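Local coordinates for protein NAD dependent epimerase/dehydratase family (uncultured archaeon MedDCM-OCT-S05-C57, PDB 5Y1F) that binds NAD+ in a Rossmann-type fold as a monomer and probably oxidises the side-chain hydroxyl of L-threonine, as an L-threonine dehydrogenase, at residues Y253-S257 with I295-R301. Numbering follows the deposited sequence.
Sequences YNLSS and INDDDAR
The backbone N of Ser256 donates to Asp297 OD1 over 2.8 Å, reaching it from above the carboxylate plane, while the other oxygen, OD2, takes Arg301 NE at 2.8 Å in a salt bridge, on the syn side but tilted out of that plane. One buried carboxylate, shared between a main-chain amide and a basic side chain, thus ties the chain just after strand 253-254 to the start of helix 298-304. Asp297 manages this with CG held between its backbone N and carbonyl carbon (chi1 64°), which turns the carboxylate to Ser256. With an alanine here, the Ser256 amide would probably lose this acceptor and the Arg301 guanidinium its charge mate. Nearby, Asn254 ND2 gives a nearly straight bond (166°) to Asn296 O, 3.0 Å away, in its own amide plane but above the carbonyl plane of Asn296; its OD1 accepts from Arg182. Water 1 bridges Asn254 O and Ala300 N; water 2 links Ser256 OG with Ile295 N. Ile295 CG2 packs 3.5 Å from Asn254 CB, and Ala300 CB lies 4.0 Å from both Tyr253 CD1 and Leu255 CD1. Strand 253-254 pairs in parallel with strand 178-187; Leu255 also touches Met227 of strand 223-228 and Ala235 of helix 229-241.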
# COMPACT_ATOMS: atom_id res chain seq x y z
N TYR A 253 4.47 -3.15 10.96
CA TYR A 253 4.67 -1.82 11.53
C TYR A 253 3.53 -0.89 11.28
O TYR A 253 3.23 -0.59 10.11
CB TYR A 253 5.94 -1.19 11.00
CG TYR A 253 7.21 -1.62 11.74
CD1 TYR A 253 7.58 -1.00 12.94
CD2 TYR A 253 8.03 -2.63 11.25
CE1 TYR A 253 8.69 -1.39 13.65
CE2 TYR A 253 9.18 -2.96 11.93
CZ TYR A 253 9.46 -2.40 13.15
OH TYR A 253 10.64 -2.79 13.83
N ASN A 254 3.01 -0.26 12.33
CA ASN A 254 2.21 0.94 12.15
C ASN A 254 3.03 2.02 11.49
O ASN A 254 4.25 2.11 11.72
CB ASN A 254 1.73 1.48 13.50
CG ASN A 254 0.53 0.77 14.06
OD1 ASN A 254 0.03 -0.24 13.51
ND2 ASN A 254 0.05 1.26 15.21
N LEU A 255 2.40 2.88 10.70
CA LEU A 255 3.09 3.93 9.96
C LEU A 255 2.15 5.09 9.77
O LEU A 255 1.03 4.91 9.29
CB LEU A 255 3.59 3.42 8.62
CG LEU A 255 4.72 4.28 8.03
CD1 LEU A 255 6.06 3.96 8.68
CD2 LEU A 255 4.79 4.16 6.51
N SER A 256 2.62 6.30 10.11
CA SER A 256 1.81 7.49 10.14
C SER A 256 2.40 8.64 9.35
O SER A 256 3.63 8.81 9.25
CB SER A 256 1.60 7.92 11.56
OG SER A 256 0.74 9.02 11.76
N SER A 257 1.52 9.50 8.85
CA SER A 257 1.90 10.81 8.38
C SER A 257 0.81 11.81 8.74
O SER A 257 1.04 12.67 9.62
CB SER A 257 2.20 10.80 6.90
OG SER A 257 2.48 12.14 6.49
N ILE A 295 -2.90 7.00 13.78
CA ILE A 295 -2.12 5.82 14.10
C ILE A 295 -0.88 6.20 14.91
O ILE A 295 -0.13 7.07 14.51
CB ILE A 295 -1.62 5.17 12.79
CG1 ILE A 295 -2.78 4.71 11.89
CG2 ILE A 295 -0.67 4.02 13.06
CD1 ILE A 295 -3.67 3.70 12.57
N ASN A 296 -0.59 5.44 15.97
CA ASN A 296 0.69 5.62 16.74
C ASN A 296 1.74 4.72 16.09
O ASN A 296 1.71 3.49 16.27
CB ASN A 296 0.49 5.27 18.21
CG ASN A 296 1.65 5.70 19.07
OD1 ASN A 296 1.46 6.01 20.31
ND2 ASN A 296 2.78 5.80 18.51
N ASP A 297 2.70 5.34 15.41
CA ASP A 297 3.80 4.64 14.76
C ASP A 297 5.13 4.83 15.48
O ASP A 297 6.17 4.80 14.86
CB ASP A 297 3.92 5.05 13.31
CG ASP A 297 4.26 6.51 13.13
OD1 ASP A 297 4.64 6.88 11.99
OD2 ASP A 297 4.16 7.27 14.11
N ASP A 298 5.09 4.96 16.80
CA ASP A 298 6.32 5.13 17.54
C ASP A 298 7.34 4.03 17.29
O ASP A 298 8.53 4.30 17.22
CB ASP A 298 6.11 5.23 19.05
CG ASP A 298 7.37 5.67 19.78
OD1 ASP A 298 7.89 6.74 19.46
OD2 ASP A 298 7.95 4.87 20.53
N ASP A 299 6.89 2.80 17.11
CA ASP A 299 7.86 1.72 16.94
C ASP A 299 8.63 1.86 15.65
O ASP A 299 9.83 1.58 15.63
CB ASP A 299 7.19 0.36 17.03
CG ASP A 299 6.65 0.13 18.40
OD1 ASP A 299 7.46 0.11 19.35
OD2 ASP A 299 5.42 0.01 18.56
N ALA A 300 8.00 2.29 14.56
CA ALA A 300 8.74 2.56 13.32
C ALA A 300 9.74 3.71 13.52
O ALA A 300 10.86 3.70 12.99
CB ALA A 300 7.77 2.88 12.18
N ARG A 301 9.26 4.77 14.17
CA ARG A 301 10.11 5.97 14.41
C ARG A 301 11.30 5.59 15.27
O ARG A 301 12.42 6.11 15.03
CB ARG A 301 9.27 7.08 15.03
CG ARG A 301 8.14 7.60 14.16
CD ARG A 301 7.31 8.64 14.86
NE ARG A 301 6.21 9.11 14.04
CZ ARG A 301 6.21 10.19 13.28
NH1 ARG A 301 7.22 11.02 13.25
NH2 ARG A 301 5.16 10.41 12.47
O HOH W 1 5.15 1.44 14.35
O HOH W 2 -1.88 9.00 11.90